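Local coordinates for protein acetyltransferase (Vibrio fischeri, PDB 3JVN) that probably transfers an acyl group, most likely acetyl from acetyl-coenzyme A, as GNAT-family acetyltransferases do, at residues V86-I91 and V122-V127; T72-E77 and T90-Y95. One frame throughout, in Å; residues are numbered along the deposited sequence.

Contact 1: V86-I91 and V122-V127; sequences VMMATI and VKEIFV
Met88, a selenomethionine, lays its side chain along that of Glu124, both pointing the same way, and its SE sits 3.6 Å from Glu124 CB. Met88 CG lies anti to its own carbonyl carbon (chi1 -53°), and the extended chain brings SE alongside Glu124 and to the edge of the Phe126 ring. Met88 SE is 3.9 Å from Phe126 CE2 there, a Met-aromatic contact. Thr90 shares this side of the sheet and turns its methyl CG2 to the backbone of Phe126.

The other side is aliphatic. Ala89 CB is met by Ile125 CD1 at 3.5 Å and, less closely, by Val122 CG1. Further along, Ile91 CD1 reaches both Ile125 CG2 and Val127 CG2; the Ile91 and Val127 side chains run side by side. Leu117 and Met110 of helix 105-118 pack onto this layer. That helix is the connection between the two strands, so the contact closes a beta-alpha-beta crossover, with 86-91 and 124-127 parallel at 18°.

Between the two faces runs the backbone bonding. Lys123 N gives a nearly straight bond to Met87 O (2.8 Å, 178°). Glu124 O then accepts from Ala89 N, Ala89 O from Phe126 N at 3.2 Å, and Phe126 O from Ile91 N at 2.9 Å. At the outer end Val86 CG1 crosses the aliphatic part of Lys123. Phe126 of the second subunit packs on both Met88 and Glu124, so this side of the pair lies at the subunit interface. Cohesion within the pair rests on main-chain hydrogen bonds and on contacts between carbon and selenium atoms, the charged ends of Lys123 and Glu124 leading away from the partner strand.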
ATOM      1  N   VAL A  86       2.709   1.101   9.155  1.00 29.36           N
ATOM      2  CA  VAL A  86       3.768   0.728   8.220  1.00 28.20           C
ATOM      3  C   VAL A  86       4.111   1.977   7.438  1.00 29.80           C
ATOM      4  O   VAL A  86       3.227   2.636   6.902  1.00 32.55           O
ATOM      5  CB  VAL A  86       3.280  -0.344   7.219  1.00 27.15           C
ATOM      6  CG1 VAL A  86       4.450  -0.880   6.406  1.00 23.80           C
ATOM      7  CG2 VAL A  86       2.569  -1.458   7.948  1.00 25.33           C
HETATM    8  N   MSE A  87       5.388   2.313   7.362  1.00 30.97           N
HETATM    9  CA  MSE A  87       5.762   3.508   6.634  1.00 31.87           C
HETATM   10  C   MSE A  87       5.771   3.289   5.126  1.00 32.74           C
HETATM   11  O   MSE A  87       6.442   2.392   4.613  1.00 31.51           O
HETATM   12  CB  MSE A  87       7.135   4.005   7.081  1.00 34.40           C
HETATM   13  CG  MSE A  87       7.628   5.243   6.306  1.00 36.40           C
HETATM   14 SE   MSE A  87       6.661   6.890   6.699  1.00 40.61          SE
HETATM   15  CE  MSE A  87       8.177   8.011   7.127  1.00 32.92           C
HETATM   16  N   MSE A  88       5.015   4.120   4.419  1.00 32.38           N
HETATM   17  CA  MSE A  88       4.950   4.042   2.969  1.00 32.45           C
HETATM   18  C   MSE A  88       4.968   5.451   2.422  1.00 29.97           C
HETATM   19  O   MSE A  88       4.950   6.423   3.179  1.00 30.70           O
HETATM   20  CB  MSE A  88       3.670   3.341   2.520  1.00 37.10           C
HETATM   21  CG  MSE A  88       3.434   1.992   3.156  1.00 42.61           C
HETATM   22 SE   MSE A  88       1.937   1.112   2.322  1.00 53.76          SE
HETATM   23  CE  MSE A  88       2.072  -0.599   3.206  1.00 48.91           C
ATOM     24  N   ALA A  89       4.997   5.562   1.105  1.00 26.01           N
ATOM     25  CA  ALA A  89       5.016   6.865   0.478  1.00 25.97           C
ATOM     26  C   ALA A  89       4.352   6.845  -0.887  1.00 25.22           C
ATOM     27  O   ALA A  89       4.002   5.786  -1.412  1.00 24.17           O
ATOM     28  CB  ALA A  89       6.464   7.388   0.354  1.00 26.14           C
ATOM     29  N   THR A  90       4.202   8.033  -1.465  1.00 25.26           N
ATOM     30  CA  THR A  90       3.576   8.184  -2.775  1.00 25.42           C
ATOM     31  C   THR A  90       4.282   9.262  -3.605  1.00 24.94           C
ATOM     32  O   THR A  90       4.553  10.357  -3.116  1.00 24.80           O
ATOM     33  CB  THR A  90       2.078   8.593  -2.635  1.00 25.06           C
ATOM     34  OG1 THR A  90       1.439   7.757  -1.664  1.00 24.83           O
ATOM     35  CG2 THR A  90       1.354   8.445  -3.965  1.00 21.07           C
ATOM     36  N   ILE A  91       4.584   8.939  -4.856  1.00 24.13           N
ATOM     37  CA  ILE A  91       5.194   9.900  -5.764  1.00 26.66           C
ATOM     38  C   ILE A  91       3.987  10.426  -6.525  1.00 27.08           C
ATOM     39  O   ILE A  91       3.286   9.671  -7.205  1.00 26.34           O
ATOM     40  CB  ILE A  91       6.216   9.225  -6.722  1.00 27.25           C
ATOM     41  CG1 ILE A  91       7.458   8.817  -5.928  1.00 30.49           C
ATOM     42  CG2 ILE A  91       6.630  10.185  -7.818  1.00 27.97           C
ATOM     43  CD1 ILE A  91       8.422   7.935  -6.674  1.00 34.18           C
ATOM     44  N   VAL A 122      10.947   3.350   3.908  1.00 31.99           N
ATOM     45  CA  VAL A 122       9.632   3.125   3.300  1.00 33.99           C
ATOM     46  C   VAL A 122       9.495   1.688   2.809  1.00 35.23           C
ATOM     47  O   VAL A 122      10.372   1.161   2.120  1.00 35.53           O
ATOM     48  CB  VAL A 122       9.341   4.080   2.119  1.00 32.80           C
ATOM     49  CG1 VAL A 122       9.365   5.525   2.603  1.00 30.38           C
ATOM     50  CG2 VAL A 122      10.340   3.845   0.998  1.00 35.53           C
ATOM     51  N   LYS A 123       8.380   1.062   3.167  1.00 35.51           N
ATOM     52  CA  LYS A 123       8.137  -0.319   2.788  1.00 34.83           C
ATOM     53  C   LYS A 123       7.523  -0.419   1.405  1.00 35.73           C
ATOM     54  O   LYS A 123       7.958  -1.237   0.596  1.00 37.34           O
ATOM     55  CB  LYS A 123       7.222  -0.981   3.814  1.00 35.68           C
ATOM     56  CG  LYS A 123       7.682  -0.785   5.266  1.00 34.60           C
ATOM     57  CD  LYS A 123       9.142  -1.163   5.450  1.00 32.62           C
ATOM     58  CE  LYS A 123       9.532  -1.103   6.913  1.00 34.39           C
ATOM     59  NZ  LYS A 123      10.992  -1.340   7.125  1.00 35.13           N
ATOM     60  N   GLU A 124       6.516   0.415   1.135  1.00 35.46           N
ATOM     61  CA  GLU A 124       5.841   0.426  -0.162  1.00 34.92           C
ATOM     62  C   GLU A 124       5.818   1.811  -0.814  1.00 34.84           C
ATOM     63  O   GLU A 124       5.722   2.824  -0.126  1.00 33.97           O
ATOM     64  CB  GLU A 124       4.403  -0.086  -0.015  1.00 34.39           C
ATOM     65  CG  GLU A 124       4.290  -1.543   0.429  1.00 35.82           C
ATOM     66  CD  GLU A 124       5.172  -2.474  -0.386  1.00 36.56           C
ATOM     67  OE1 GLU A 124       5.177  -2.332  -1.630  1.00 37.55           O
ATOM     68  OE2 GLU A 124       5.843  -3.352   0.214  1.00 34.80           O
ATOM     69  N   ILE A 125       5.898   1.833  -2.145  1.00 34.21           N
ATOM     70  CA  ILE A 125       5.877   3.077  -2.917  1.00 35.99           C
ATOM     71  C   ILE A 125       4.867   3.054  -4.074  1.00 35.16           C
ATOM     72  O   ILE A 125       4.939   2.203  -4.964  1.00 32.68           O
ATOM     73  CB  ILE A 125       7.272   3.399  -3.517  1.00 37.40           C
ATOM     74  CG1 ILE A 125       8.292   3.587  -2.401  1.00 39.76           C
ATOM     75  CG2 ILE A 125       7.200   4.652  -4.374  1.00 34.83           C
ATOM     76  CD1 ILE A 125       7.921   4.678  -1.406  1.00 43.46           C
ATOM     77  N   PHE A 126       3.944   4.012  -4.060  1.00 34.99           N
ATOM     78  CA  PHE A 126       2.915   4.122  -5.093  1.00 34.81           C
ATOM     79  C   PHE A 126       3.197   5.322  -5.983  1.00 35.14           C
ATOM     80  O   PHE A 126       3.213   6.451  -5.503  1.00 36.03           O
ATOM     81  CB  PHE A 126       1.544   4.305  -4.442  1.00 33.37           C
ATOM     82  CG  PHE A 126       1.172   3.209  -3.500  1.00 32.14           C
ATOM     83  CD1 PHE A 126       0.761   1.975  -3.982  1.00 32.14           C
ATOM     84  CD2 PHE A 126       1.258   3.404  -2.123  1.00 31.54           C
ATOM     85  CE1 PHE A 126       0.443   0.951  -3.106  1.00 33.36           C
ATOM     86  CE2 PHE A 126       0.942   2.388  -1.238  1.00 29.51           C
ATOM     87  CZ  PHE A 126       0.535   1.157  -1.726  1.00 31.60           C
ATOM     88  N   VAL A 127       3.418   5.073  -7.270  1.00 35.45           N
ATOM     89  CA  VAL A 127       3.689   6.147  -8.216  1.00 37.74           C
ATOM     90  C   VAL A 127       2.385   6.597  -8.876  1.00 40.47           C
ATOM     91  O   VAL A 127       1.620   5.785  -9.408  1.00 41.31           O
ATOM     92  CB  VAL A 127       4.729   5.701  -9.290  1.00 38.80           C
ATOM     93  CG1 VAL A 127       5.043   6.844 -10.258  1.00 35.67           C
ATOM     94  CG2 VAL A 127       6.022   5.253  -8.596  1.00 37.33           C
TER

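Contact 2: T72-E77 and T90-Y95; sequences TGHFCE and TIDELY
His74 leans across the strand pair towards Thr90 and Asp92. From CB, a chi1 of 74° tucks CG in over the residue's own backbone, flanked by N and C, and this swings the imidazole over the neighbouring strand. His74 ND1 donates a hydrogen bond to Asp92 OD1 at 3.0 Å, using the syn lone pair of that oxygen; OD1 lies about 20° out of the ring plane, and ring and carboxylate are nearly coplanar, 18° apart. His74 CE1 comes down beside Thr90 CB at 3.4 Å, while NE2 stays farther off, nearest to Thr90 OG1. Asp92 OD1 is also hydrogen-bonded to Tyr50 OH, so it has two partners, and the bond to ND1 probably helps fix the rotation of the imidazole.

Strands 67-79 and 86-96 form an antiparallel beta hairpin in the core of the GNAT sheet. In the hydrogen-bonded pair His74 N gives to Thr90 O at 2.8 Å and Thr90 N to His74 O at 2.9 Å; Gly73 faces Ile91 in the non-hydrogen-bonded pair that follows. Next comes a classic beta bulge, Asp92 and Glu93 both facing Thr72, consistent with the bulge characteristic of this strand in GNAT enzymes. Thr72 O takes Asp92 N at 2.7 Å and only a weak bond from Glu93 N, while Thr72 N donates to Glu93 O. From the bulge itself, Glu93 OE2 is hydrogen-bonded to His24 NE2 of helix 13-30.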
ATOM      1  N   THR A  72       7.376  15.539  -7.110  1.00 23.80           N
ATOM      2  CA  THR A  72       6.657  15.728  -5.858  1.00 23.48           C
ATOM      3  C   THR A  72       6.207  14.412  -5.234  1.00 24.20           C
ATOM      4  O   THR A  72       5.665  13.559  -5.933  1.00 28.09           O
ATOM      5  CB  THR A  72       5.434  16.682  -6.099  1.00 23.06           C
ATOM      6  OG1 THR A  72       5.238  17.534  -4.958  1.00 24.29           O
ATOM      7  CG2 THR A  72       4.175  15.889  -6.352  1.00 17.44           C
ATOM      8  N   GLY A  73       6.422  14.248  -3.926  1.00 23.35           N
ATOM      9  CA  GLY A  73       6.020  13.020  -3.254  1.00 25.00           C
ATOM     10  C   GLY A  73       5.707  13.225  -1.778  1.00 26.77           C
ATOM     11  O   GLY A  73       6.161  14.210  -1.189  1.00 27.41           O
ATOM     12  N   HIS A  74       4.928  12.324  -1.168  1.00 25.12           N
ATOM     13  CA  HIS A  74       4.600  12.461   0.258  1.00 25.19           C
ATOM     14  C   HIS A  74       4.619  11.152   1.044  1.00 24.64           C
ATOM     15  O   HIS A  74       4.297  10.102   0.504  1.00 23.03           O
ATOM     16  CB  HIS A  74       3.226  13.135   0.447  1.00 26.01           C
ATOM     17  CG  HIS A  74       2.045  12.260   0.124  1.00 25.63           C
ATOM     18  ND1 HIS A  74       1.663  11.967  -1.168  1.00 28.63           N
ATOM     19  CD2 HIS A  74       1.129  11.668   0.928  1.00 26.20           C
ATOM     20  CE1 HIS A  74       0.562  11.237  -1.146  1.00 26.62           C
ATOM     21  NE2 HIS A  74       0.214  11.041   0.112  1.00 24.89           N
ATOM     22  N   PHE A  75       5.011  11.226   2.315  1.00 23.80           N
ATOM     23  CA  PHE A  75       5.035  10.047   3.183  1.00 25.12           C
ATOM     24  C   PHE A  75       3.599   9.739   3.604  1.00 27.69           C
ATOM     25  O   PHE A  75       2.760  10.644   3.722  1.00 28.01           O
ATOM     26  CB  PHE A  75       5.879  10.295   4.451  1.00 23.07           C
ATOM     27  CG  PHE A  75       7.362  10.350   4.203  1.00 22.33           C
ATOM     28  CD1 PHE A  75       8.014   9.284   3.582  1.00 22.05           C
ATOM     29  CD2 PHE A  75       8.107  11.473   4.583  1.00 22.16           C
ATOM     30  CE1 PHE A  75       9.387   9.315   3.339  1.00 22.35           C
ATOM     31  CE2 PHE A  75       9.485  11.529   4.351  1.00 24.24           C
ATOM     32  CZ  PHE A  75      10.131  10.439   3.719  1.00 24.86           C
ATOM     33  N   CYS A  76       3.305   8.460   3.804  1.00 29.03           N
ATOM     34  CA  CYS A  76       1.980   8.056   4.251  1.00 31.65           C
ATOM     35  C   CYS A  76       2.098   6.824   5.119  1.00 33.01           C
ATOM     36  O   CYS A  76       3.129   6.150   5.138  1.00 32.82           O
ATOM     37  CB  CYS A  76       1.034   7.800   3.077  1.00 33.05           C
ATOM     38  SG  CYS A  76       1.816   7.405   1.512  1.00 39.80           S
ATOM     39  N   GLU A  77       1.040   6.541   5.863  1.00 33.62           N
ATOM     40  CA  GLU A  77       1.055   5.407   6.765  1.00 32.50           C
ATOM     41  C   GLU A  77      -0.159   4.523   6.641  1.00 31.11           C
ATOM     42  O   GLU A  77      -1.298   4.994   6.704  1.00 29.69           O
ATOM     43  CB  GLU A  77       1.131   5.889   8.212  1.00 33.23           C
ATOM     44  CG  GLU A  77       2.488   6.312   8.712  1.00 32.61           C
ATOM     45  CD  GLU A  77       2.418   6.702  10.173  1.00 33.81           C
ATOM     46  OE1 GLU A  77       3.412   6.495  10.905  1.00 32.81           O
ATOM     47  OE2 GLU A  77       1.348   7.212  10.575  1.00 31.60           O
ATOM     48  N   THR A  90       4.202   8.033  -1.465  1.00 25.26           N
ATOM     49  CA  THR A  90       3.576   8.184  -2.775  1.00 25.42           C
ATOM     50  C   THR A  90       4.282   9.262  -3.605  1.00 24.94           C
ATOM     51  O   THR A  90       4.553  10.357  -3.116  1.00 24.80           O
ATOM     52  CB  THR A  90       2.078   8.593  -2.635  1.00 25.06           C
ATOM     53  OG1 THR A  90       1.439   7.757  -1.664  1.00 24.83           O
ATOM     54  CG2 THR A  90       1.354   8.445  -3.965  1.00 21.07           C
ATOM     55  N   ILE A  91       4.584   8.939  -4.856  1.00 24.13           N
ATOM     56  CA  ILE A  91       5.194   9.900  -5.764  1.00 26.66           C
ATOM     57  C   ILE A  91       3.987  10.426  -6.525  1.00 27.08           C
ATOM     58  O   ILE A  91       3.286   9.671  -7.205  1.00 26.34           O
ATOM     59  CB  ILE A  91       6.216   9.225  -6.722  1.00 27.25           C
ATOM     60  CG1 ILE A  91       7.458   8.817  -5.928  1.00 30.49           C
ATOM     61  CG2 ILE A  91       6.630  10.185  -7.818  1.00 27.97           C
ATOM     62  CD1 ILE A  91       8.422   7.935  -6.674  1.00 34.18           C
ATOM     63  N   ASP A  92       3.736  11.723  -6.381  1.00 26.91           N
ATOM     64  CA  ASP A  92       2.581  12.342  -7.003  1.00 27.41           C
ATOM     65  C   ASP A  92       2.770  12.877  -8.431  1.00 27.91           C
ATOM     66  O   ASP A  92       2.233  12.315  -9.386  1.00 25.21           O
ATOM     67  CB  ASP A  92       2.068  13.450  -6.075  1.00 26.45           C
ATOM     68  CG  ASP A  92       1.712  12.927  -4.693  1.00 29.40           C
ATOM     69  OD1 ASP A  92       2.192  13.493  -3.680  1.00 26.92           O
ATOM     70  OD2 ASP A  92       0.938  11.944  -4.623  1.00 31.89           O
ATOM     71  N   GLU A  93       3.537  13.954  -8.564  1.00 29.19           N
ATOM     72  CA  GLU A  93       3.767  14.591  -9.854  1.00 31.52           C
ATOM     73  C   GLU A  93       5.222  14.737 -10.254  1.00 32.08           C
ATOM     74  O   GLU A  93       6.124  14.762  -9.413  1.00 32.49           O
ATOM     75  CB  GLU A  93       3.134  15.975  -9.854  1.00 32.78           C
ATOM     76  CG  GLU A  93       1.671  15.966  -9.573  1.00 34.49           C
ATOM     77  CD  GLU A  93       1.258  17.172  -8.782  1.00 38.22           C
ATOM     78  OE1 GLU A  93       1.693  17.301  -7.608  1.00 37.99           O
ATOM     79  OE2 GLU A  93       0.493  17.991  -9.342  1.00 40.23           O
ATOM     80  N   LEU A  94       5.438  14.872 -11.554  1.00 31.94           N
ATOM     81  CA  LEU A  94       6.780  15.024 -12.078  1.00 33.98           C
ATOM     82  C   LEU A  94       6.666  15.729 -13.425  1.00 34.41           C
ATOM     83  O   LEU A  94       5.924  15.283 -14.296  1.00 34.74           O
ATOM     84  CB  LEU A  94       7.428  13.643 -12.235  1.00 33.86           C
ATOM     85  CG  LEU A  94       8.961  13.570 -12.301  1.00 34.51           C
ATOM     86  CD1 LEU A  94       9.403  12.112 -12.429  1.00 34.32           C
ATOM     87  CD2 LEU A  94       9.471  14.377 -13.484  1.00 32.55           C
ATOM     88  N   TYR A  95       7.389  16.833 -13.598  1.00 35.38           N
ATOM     89  CA  TYR A  95       7.331  17.571 -14.855  1.00 36.98           C
ATOM     90  C   TYR A  95       8.682  18.039 -15.359  1.00 38.29           C
ATOM     91  O   TYR A  95       9.538  18.445 -14.573  1.00 39.40           O
ATOM     92  CB  TYR A  95       6.395  18.780 -14.726  1.00 38.36           C
ATOM     93  CG  TYR A  95       6.357  19.648 -15.970  1.00 39.57           C
ATOM     94  CD1 TYR A  95       7.202  20.753 -16.105  1.00 39.74           C
ATOM     95  CD2 TYR A  95       5.504  19.343 -17.029  1.00 38.84           C
ATOM     96  CE1 TYR A  95       7.195  21.528 -17.262  1.00 40.99           C
ATOM     97  CE2 TYR A  95       5.492  20.114 -18.191  1.00 40.46           C
ATOM     98  CZ  TYR A  95       6.336  21.202 -18.301  1.00 41.37           C
ATOM     99  OH  TYR A  95       6.326  21.963 -19.449  1.00 43.12           O
TER

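Strand 86-96 is common to both contacts: contact 1 pairs one of its edges with the parallel strand 124-127, contact 2 the other with the antiparallel strand 67-79, and their centres lie 9 Å apart. Thr90 and Ile91 belong to both. The two also touch directly: Met88 O and Cys76 N are 2.7 Å apart, probably hydrogen-bonded, and Ala89 CB packs against His74 O at 3.5 Å. Both reach the second subunit, contact 2 where Glu77 pairs with one of its strands, carrying the sheet across the interface. In GNAT enzymes acetyl-coenzyme A generally binds where the strands equivalent to 86-96 and 124-127 splay apart, beside a bulge to which that of contact 2 probably corresponds.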